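Local coordinates for protein glucosidase (Croceicoccus marinus, PDB 5Z3K) that probably hydrolyses O-glycosidic bonds as a beta-glucosidase of glycoside hydrolase family 39, at residues V45-V51 and F334-Q339; N355-L360 and I372-Y377. All blocks are in the same frame, centred on the assembly; numbering follows the deposited sequence.

Contact 1: residues V45-V51 and F334-Q339; sequences VWRNAQV and FQLVGQ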
ATOM      1  N   VAL A  45      -4.875  14.849   4.700  1.00  8.78           N
ATOM      2  CA  VAL A  45      -4.380  13.764   5.547  1.00 11.12           C
ATOM      3  C   VAL A  45      -3.365  12.922   4.782  1.00 10.12           C
ATOM      4  O   VAL A  45      -2.343  12.501   5.337  1.00 10.24           O
ATOM      5  CB  VAL A  45      -5.542  12.894   6.083  1.00 13.53           C
ATOM      6  CG1 VAL A  45      -5.020  11.789   7.027  1.00 12.35           C
ATOM      7  CG2 VAL A  45      -6.586  13.744   6.804  1.00 15.07           C
ATOM      8  N   TRP A  46      -3.632  12.650   3.504  1.00  9.57           N
ATOM      9  CA  TRP A  46      -2.649  11.933   2.690  1.00  9.58           C
ATOM     10  C   TRP A  46      -1.343  12.721   2.598  1.00 11.93           C
ATOM     11  O   TRP A  46      -0.245  12.149   2.674  1.00 10.17           O
ATOM     12  CB  TRP A  46      -3.213  11.667   1.291  1.00  9.91           C
ATOM     13  CG  TRP A  46      -4.235  10.584   1.185  1.00 12.16           C
ATOM     14  CD1 TRP A  46      -5.005  10.069   2.184  1.00 12.67           C
ATOM     15  CD2 TRP A  46      -4.594   9.871  -0.009  1.00 14.10           C
ATOM     16  NE1 TRP A  46      -5.827   9.081   1.690  1.00 15.07           N
ATOM     17  CE2 TRP A  46      -5.590   8.936   0.346  1.00 12.41           C
ATOM     18  CE3 TRP A  46      -4.179   9.947  -1.344  1.00  8.92           C
ATOM     19  CZ2 TRP A  46      -6.175   8.075  -0.585  1.00  9.86           C
ATOM     20  CZ3 TRP A  46      -4.767   9.088  -2.276  1.00 12.11           C
ATOM     21  CH2 TRP A  46      -5.752   8.168  -1.891  1.00 10.40           C
ATOM     22  N   ARG A  47      -1.442  14.042   2.444  1.00 10.95           N
ATOM     23  CA  ARG A  47      -0.254  14.890   2.428  1.00 11.31           C
ATOM     24  C   ARG A  47       0.506  14.798   3.743  1.00 11.74           C
ATOM     25  O   ARG A  47       1.725  14.593   3.755  1.00 12.11           O
ATOM     26  CB  ARG A  47      -0.650  16.346   2.149  1.00 12.27           C
ATOM     27  CG  ARG A  47       0.542  17.283   2.053  1.00 14.19           C
ATOM     28  CD  ARG A  47       0.155  18.726   2.391  1.00 21.63           C
ATOM     29  NE  ARG A  47      -0.560  18.796   3.662  1.00 22.41           N
ATOM     30  CZ  ARG A  47       0.004  18.683   4.859  1.00 23.40           C
ATOM     31  NH1 ARG A  47       1.319  18.509   4.980  1.00 29.62           N
ATOM     32  NH2 ARG A  47      -0.754  18.758   5.949  1.00 23.49           N
ATOM     33  N   ASN A  48      -0.202  14.944   4.868  1.00 10.07           N
ATOM     34  CA  ASN A  48       0.449  14.856   6.173  1.00 13.40           C
ATOM     35  C   ASN A  48       1.042  13.474   6.423  1.00 14.59           C
ATOM     36  O   ASN A  48       2.062  13.345   7.116  1.00 12.18           O
ATOM     37  CB  ASN A  48      -0.547  15.215   7.273  1.00 13.50           C
ATOM     38  CG  ASN A  48       0.138  15.604   8.546  1.00 16.32           C
ATOM     39  OD1 ASN A  48       1.004  16.480   8.545  1.00 14.86           O
ATOM     40  ND2 ASN A  48      -0.207  14.928   9.640  1.00 18.47           N
ATOM     41  N   ALA A  49       0.421  12.428   5.879  1.00 11.30           N
ATOM     42  CA  ALA A  49       0.981  11.087   5.984  1.00 11.14           C
ATOM     43  C   ALA A  49       2.146  10.856   5.029  1.00 11.69           C
ATOM     44  O   ALA A  49       2.744   9.775   5.067  1.00 12.09           O
ATOM     45  CB  ALA A  49      -0.117  10.048   5.711  1.00 11.38           C
ATOM     46  N   GLN A  50       2.447  11.815   4.150  1.00 10.75           N
ATOM     47  CA  GLN A  50       3.497  11.663   3.141  1.00 13.37           C
ATOM     48  C   GLN A  50       3.296  10.410   2.284  1.00 14.03           C
ATOM     49  O   GLN A  50       4.233   9.649   2.033  1.00 11.96           O
ATOM     50  CB  GLN A  50       4.883  11.671   3.797  1.00 12.69           C
ATOM     51  CG  GLN A  50       5.051  12.845   4.765  1.00 19.09           C
ATOM     52  CD  GLN A  50       6.400  13.523   4.658  1.00 29.63           C
ATOM     53  OE1 GLN A  50       6.972  13.641   3.572  1.00 31.53           O
ATOM     54  NE2 GLN A  50       6.912  13.985   5.791  1.00 29.48           N
ATOM     55  N   VAL A  51       2.052  10.183   1.848  1.00  9.35           N
ATOM     56  CA  VAL A  51       1.778   9.155   0.841  1.00  9.81           C
ATOM     57  C   VAL A  51       2.673   9.402  -0.365  1.00 10.30           C
ATOM     58  O   VAL A  51       2.763  10.532  -0.853  1.00 11.97           O
ATOM     59  CB  VAL A  51       0.284   9.178   0.454  1.00 12.42           C
ATOM     60  CG1 VAL A  51       0.030   8.380  -0.848  1.00  9.65           C
ATOM     61  CG2 VAL A  51      -0.585   8.645   1.606  1.00  9.03           C
ATOM     62  N   PHE A 334      -1.650   5.527  10.413  1.00 11.17           N
ATOM     63  CA  PHE A 334      -1.323   5.684   9.000  1.00 11.64           C
ATOM     64  C   PHE A 334      -0.422   6.893   8.768  1.00 10.45           C
ATOM     65  O   PHE A 334       0.562   6.806   8.022  1.00 10.68           O
ATOM     66  CB  PHE A 334      -2.611   5.795   8.186  1.00 10.47           C
ATOM     67  CG  PHE A 334      -2.390   5.910   6.696  1.00 13.38           C
ATOM     68  CD1 PHE A 334      -2.136   4.781   5.924  1.00 12.11           C
ATOM     69  CD2 PHE A 334      -2.453   7.146   6.067  1.00 13.87           C
ATOM     70  CE1 PHE A 334      -1.950   4.883   4.548  1.00 13.13           C
ATOM     71  CE2 PHE A 334      -2.266   7.260   4.687  1.00 12.92           C
ATOM     72  CZ  PHE A 334      -2.008   6.127   3.930  1.00 10.14           C
ATOM     73  N   GLN A 335      -0.723   8.025   9.421  1.00  9.44           N
ATOM     74  CA  GLN A 335       0.112   9.211   9.271  1.00  8.76           C
ATOM     75  C   GLN A 335       1.478   9.024   9.923  1.00 10.25           C
ATOM     76  O   GLN A 335       2.499   9.398   9.338  1.00 12.21           O
ATOM     77  CB  GLN A 335      -0.595  10.431   9.863  1.00 10.68           C
ATOM     78  CG  GLN A 335      -1.855  10.851   9.095  1.00  8.44           C
ATOM     79  CD  GLN A 335      -2.644  11.914   9.838  1.00 13.20           C
ATOM     80  OE1 GLN A 335      -2.342  13.103   9.746  1.00 15.01           O
ATOM     81  NE2 GLN A 335      -3.646  11.488  10.588  1.00 14.25           N
ATOM     82  N   LEU A 336       1.526   8.474  11.142  1.00  9.65           N
ATOM     83  CA  LEU A 336       2.817   8.335  11.814  1.00 10.93           C
ATOM     84  C   LEU A 336       3.728   7.368  11.063  1.00 10.62           C
ATOM     85  O   LEU A 336       4.948   7.577  11.004  1.00 13.55           O
ATOM     86  CB  LEU A 336       2.625   7.863  13.249  1.00 10.75           C
ATOM     87  CG  LEU A 336       1.686   8.673  14.145  1.00 15.10           C
ATOM     88  CD1 LEU A 336       1.803   8.138  15.554  1.00 13.70           C
ATOM     89  CD2 LEU A 336       1.990  10.159  14.090  1.00 13.51           C
ATOM     90  N   VAL A 337       3.155   6.302  10.495  1.00 10.49           N
ATOM     91  CA  VAL A 337       3.941   5.392   9.660  1.00 11.27           C
ATOM     92  C   VAL A 337       4.520   6.134   8.460  1.00 12.05           C
ATOM     93  O   VAL A 337       5.725   6.080   8.189  1.00 10.00           O
ATOM     94  CB  VAL A 337       3.085   4.193   9.204  1.00 11.44           C
ATOM     95  CG1 VAL A 337       3.755   3.484   8.053  1.00 11.19           C
ATOM     96  CG2 VAL A 337       2.818   3.229  10.357  1.00 10.62           C
ATOM     97  N   GLY A 338       3.666   6.824   7.706  1.00 12.79           N
ATOM     98  CA  GLY A 338       4.146   7.496   6.513  1.00 10.37           C
ATOM     99  C   GLY A 338       5.216   8.525   6.809  1.00 11.29           C
ATOM    100  O   GLY A 338       6.173   8.678   6.045  1.00  9.92           O
ATOM    101  N   GLN A 339       5.066   9.255   7.920  1.00 10.19           N
ATOM    102  CA  GLN A 339       6.074  10.236   8.277  1.00 11.05           C
ATOM    103  C   GLN A 339       7.406   9.561   8.569  1.00 11.73           C
ATOM    104  O   GLN A 339       8.468  10.092   8.227  1.00 12.05           O
ATOM    105  CB  GLN A 339       5.598  11.064   9.468  1.00 12.76           C
ATOM    106  CG  GLN A 339       4.435  11.982   9.076  1.00  9.99           C
ATOM    107  CD  GLN A 339       3.607  12.426  10.257  1.00 17.48           C
ATOM    108  OE1 GLN A 339       3.964  12.197  11.410  1.00 15.49           O
ATOM    109  NE2 GLN A 339       2.475  13.065   9.971  1.00 13.77           N
TER
HETATM  110  O   HOH W   1       6.306   8.286   3.261  1.00 12.03           O
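Gln335 lays the aliphatic part of its side chain against Ala49 and Val45, its CG 3.9 Å from Ala49 CB, while Val45 CG1 meets the amide carbon CD; the Val45 and Gln335 side chains cross at about a right angle. Beyond CG the glutamine chain is extended (chi2 171°), which carries its amide past the alanine to Asn48. There Asn48 ND2 donates to Gln335 OE1 over 2.8 Å in a nearly straight bond, with the acceptor close to the asparagine amide plane. The two amides are turned 69° apart. Gln335 NE2 faces its own helix and is bonded to Thr331 O. One turn on, Gln339 NE2 donates to the backbone Asn48 O at 2.9 Å; that oxygen lies in the glutamine amide plane, yet the NE2 donor approaches from above the carbonyl plane of Asn48.

These bonds join helix 43-48, which follows the first strand of the TIM barrel, to helix 329-341, which follows the eighth, so the contact lies where the barrel closes. At Gln50 the backbone takes positive phi, and Gln50 N and Val51 N bond back to Arg47 O and Trp46 O in a Schellman motif. The turn leaves Ala49 O only 3.0 Å from Gly338 CA, a CA-H...O contact; a beta carbon built on Gly338 would clash with this oxygen. Water 1 donates to both Gln50 O and Gly338 O, linking the two backbones.

On the inner side, Phe334 CE2 lies 3.7 Å from Ala49 CB, and Val51 CG2 reaches the ring edge near CZ. The anti position of the phenylalanine CG relative to N (chi1 -178°) directs the ring toward these methyls, and Thr26 of strand 25-27 also touches it.

Contact 2: residues N355-L360 and I372-Y377; sequences NGFAAL and ILISNY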
ATOM      1  N   ASN A 355       7.691 -10.323  17.609  1.00 14.85           N
ATOM      2  CA  ASN A 355       6.403 -10.759  18.144  1.00 13.79           C
ATOM      3  C   ASN A 355       5.436  -9.601  18.366  1.00 16.70           C
ATOM      4  O   ASN A 355       4.556  -9.680  19.227  1.00 16.80           O
ATOM      5  CB  ASN A 355       6.568 -11.502  19.465  1.00 16.64           C
ATOM      6  CG  ASN A 355       7.824 -12.307  19.521  1.00 28.98           C
ATOM      7  OD1 ASN A 355       8.762 -11.954  20.236  1.00 35.53           O
ATOM      8  ND2 ASN A 355       7.860 -13.396  18.772  1.00 35.22           N
ATOM      9  N   GLY A 356       5.597  -8.516  17.622  1.00 15.58           N
ATOM     10  CA  GLY A 356       4.620  -7.448  17.632  1.00 13.67           C
ATOM     11  C   GLY A 356       5.069  -6.169  18.307  1.00 13.29           C
ATOM     12  O   GLY A 356       4.340  -5.167  18.231  1.00 16.30           O
ATOM     13  N   PHE A 357       6.230  -6.151  18.969  1.00 15.29           N
ATOM     14  CA  PHE A 357       6.779  -4.902  19.505  1.00 12.87           C
ATOM     15  C   PHE A 357       7.810  -4.401  18.499  1.00 13.52           C
ATOM     16  O   PHE A 357       9.011  -4.652  18.617  1.00 11.44           O
ATOM     17  CB  PHE A 357       7.369  -5.065  20.903  1.00 13.80           C
ATOM     18  CG  PHE A 357       7.651  -3.749  21.579  1.00 13.73           C
ATOM     19  CD1 PHE A 357       6.628  -3.037  22.190  1.00 13.52           C
ATOM     20  CD2 PHE A 357       8.929  -3.202  21.564  1.00 15.66           C
ATOM     21  CE1 PHE A 357       6.868  -1.809  22.794  1.00 14.98           C
ATOM     22  CE2 PHE A 357       9.182  -1.974  22.173  1.00 18.42           C
ATOM     23  CZ  PHE A 357       8.150  -1.273  22.785  1.00 15.42           C
ATOM     24  N   ALA A 358       7.323  -3.675  17.497  1.00 14.38           N
ATOM     25  CA  ALA A 358       8.111  -3.309  16.324  1.00 14.99           C
ATOM     26  C   ALA A 358       8.558  -1.861  16.429  1.00 13.97           C
ATOM     27  O   ALA A 358       7.785  -0.999  16.847  1.00 13.32           O
ATOM     28  CB  ALA A 358       7.286  -3.503  15.055  1.00 13.74           C
ATOM     29  N   ALA A 359       9.799  -1.594  16.037  1.00 10.56           N
ATOM     30  CA  ALA A 359      10.336  -0.250  16.136  1.00 11.86           C
ATOM     31  C   ALA A 359      11.200   0.037  14.918  1.00 12.29           C
ATOM     32  O   ALA A 359      11.829  -0.863  14.351  1.00 12.35           O
ATOM     33  CB  ALA A 359      11.134  -0.068  17.439  1.00 13.00           C
ATOM     34  N   LEU A 360      11.232   1.313  14.535  1.00 12.90           N
ATOM     35  CA  LEU A 360      11.868   1.765  13.309  1.00 12.51           C
ATOM     36  C   LEU A 360      12.320   3.202  13.518  1.00 12.50           C
ATOM     37  O   LEU A 360      11.588   4.007  14.104  1.00 11.31           O
ATOM     38  CB  LEU A 360      10.892   1.663  12.122  1.00 11.39           C
ATOM     39  CG  LEU A 360      11.352   2.135  10.742  1.00 14.02           C
ATOM     40  CD1 LEU A 360      12.482   1.277  10.199  1.00 11.93           C
ATOM     41  CD2 LEU A 360      10.181   2.135   9.750  1.00  8.86           C
ATOM     42  N   ILE A 372      11.243   8.195  15.502  1.00 10.55           N
ATOM     43  CA  ILE A 372      11.307   6.845  16.064  1.00 11.76           C
ATOM     44  C   ILE A 372       9.879   6.350  16.236  1.00 12.07           C
ATOM     45  O   ILE A 372       9.108   6.907  17.030  1.00 11.22           O
ATOM     46  CB  ILE A 372      12.072   6.785  17.396  1.00  9.35           C
ATOM     47  CG1 ILE A 372      13.516   7.278  17.231  1.00 11.76           C
ATOM     48  CG2 ILE A 372      12.050   5.353  17.923  1.00 11.89           C
ATOM     49  CD1 ILE A 372      13.800   8.616  17.949  1.00 18.92           C
ATOM     50  N   LEU A 373       9.526   5.317  15.481  1.00 12.32           N
ATOM     51  CA  LEU A 373       8.178   4.774  15.435  1.00 10.91           C
ATOM     52  C   LEU A 373       8.152   3.462  16.202  1.00 11.42           C
ATOM     53  O   LEU A 373       9.023   2.616  15.997  1.00 11.00           O
ATOM     54  CB  LEU A 373       7.756   4.542  13.983  1.00 10.93           C
ATOM     55  CG  LEU A 373       6.374   3.932  13.796  1.00 11.89           C
ATOM     56  CD1 LEU A 373       5.291   4.984  14.131  1.00 11.81           C
ATOM     57  CD2 LEU A 373       6.209   3.448  12.382  1.00 12.60           C
ATOM     58  N   ILE A 374       7.169   3.300  17.085  1.00 10.20           N
ATOM     59  CA  ILE A 374       7.044   2.123  17.932  1.00 11.99           C
ATOM     60  C   ILE A 374       5.604   1.642  17.895  1.00 11.56           C
ATOM     61  O   ILE A 374       4.685   2.415  18.185  1.00 13.59           O
ATOM     62  CB  ILE A 374       7.442   2.420  19.392  1.00 12.68           C
ATOM     63  CG1 ILE A 374       8.848   3.015  19.480  1.00 14.06           C
ATOM     64  CG2 ILE A 374       7.287   1.157  20.248  1.00 15.95           C
ATOM     65  CD1 ILE A 374       9.128   3.678  20.827  1.00 13.60           C
ATOM     66  N   SER A 375       5.404   0.364  17.581  1.00 13.71           N
ATOM     67  CA  SER A 375       4.081  -0.244  17.690  1.00 14.46           C
ATOM     68  C   SER A 375       4.150  -1.414  18.652  1.00 14.98           C
ATOM     69  O   SER A 375       5.063  -2.243  18.562  1.00 13.05           O
ATOM     70  CB  SER A 375       3.542  -0.717  16.340  1.00 13.53           C
ATOM     71  OG  SER A 375       2.237  -1.282  16.490  1.00 12.72           O
ATOM     72  N   ASN A 376       3.187  -1.474  19.563  1.00 11.64           N
ATOM     73  CA  ASN A 376       3.032  -2.583  20.497  1.00 14.24           C
ATOM     74  C   ASN A 376       1.771  -3.337  20.086  1.00 13.63           C
ATOM     75  O   ASN A 376       0.658  -2.960  20.466  1.00 16.37           O
ATOM     76  CB  ASN A 376       2.951  -2.064  21.938  1.00 12.17           C
ATOM     77  CG  ASN A 376       3.104  -3.168  22.962  1.00 14.92           C
ATOM     78  OD1 ASN A 376       3.390  -4.316  22.613  1.00 16.98           O
ATOM     79  ND2 ASN A 376       2.928  -2.829  24.230  1.00 13.86           N
ATOM     80  N   TYR A 377       1.946  -4.394  19.294  1.00 12.29           N
ATOM     81  CA  TYR A 377       0.843  -5.165  18.740  1.00 12.90           C
ATOM     82  C   TYR A 377       0.906  -6.607  19.231  1.00 14.73           C
ATOM     83  O   TYR A 377       1.973  -7.225  19.222  1.00 13.82           O
ATOM     84  CB  TYR A 377       0.869  -5.153  17.197  1.00 13.65           C
ATOM     85  CG  TYR A 377      -0.185  -6.075  16.628  1.00 13.13           C
ATOM     86  CD1 TYR A 377      -1.508  -5.661  16.533  1.00 14.41           C
ATOM     87  CD2 TYR A 377       0.123  -7.378  16.257  1.00 15.33           C
ATOM     88  CE1 TYR A 377      -2.481  -6.502  16.052  1.00 12.74           C
ATOM     89  CE2 TYR A 377      -0.854  -8.236  15.785  1.00 14.38           C
ATOM     90  CZ  TYR A 377      -2.156  -7.785  15.688  1.00 14.48           C
ATOM     91  OH  TYR A 377      -3.135  -8.626  15.208  1.00 14.94           O
TER
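Strands 357-360 and 372-376 run antiparallel, their axes 4.7 Å apart at closest approach and their directions 171° apart, forming a beta hairpin inside the mixed sheet that accompanies the TIM barrel. Ala358 with Ser375 and Leu360 with Leu373 are hydrogen-bonded pairs, each joined by two reciprocal N-H...O bonds; Ser375 N to Ala358 O measures 2.8 Å. Beyond them Tyr377 N donates to Gly356 O, standing above the carbonyl plane. Gly356 has positive phi, and a beta carbon there would strike Tyr377 O.

The non-hydrogen-bonded pairs put Phe357, Ala359, Ile374 and Asn376 on one face. With CG anti to the backbone N (chi1 -167°), the Phe357 ring swings over the neighbouring strand, where CZ meets Ile374 CG2 at 3.6 Å and CD1 meets Asn376 OD1 at 3.5 Å. Tyr421 packs on this ring edge-to-face. Replacing Phe357 by alanine is likely to leave Ile374 CG2 and the Asn376 amide without their ring partner and to open a gap beside Tyr421. On the other face, Leu360 and Leu373 pack on helix 329-341, and Ser375 OG bonds to Ala282 O. The Asn376 carboxamide, its plane 80° from that of the Phe357 ring, lies at the ring edge and directs ND2 to Leu470 O and Tyr421 O.

How the contacts relate
Helix 329-341 connects the two sites: it supplies residues 334-339 to contact 1, while its other flank packs on the hairpin of contact 2. Leu336 CB lies 4.0 Å from Leu373 CD1, and Val337 CG2 the same distance from Leu373 CD2, although the contact centres are about 17 Å apart. Contact 1 is only partly buried, with four of its nine touching residues buried, and combines side-chain amides, a water at the turn that ends helix 43-48 and a small apolar patch round Phe334. Contact 2 is more enclosed, ten of twelve residues being buried, and relies on regular backbone bonding within one sheet, yet it lies farther from the chain centre, about 19 Å against 12 Å.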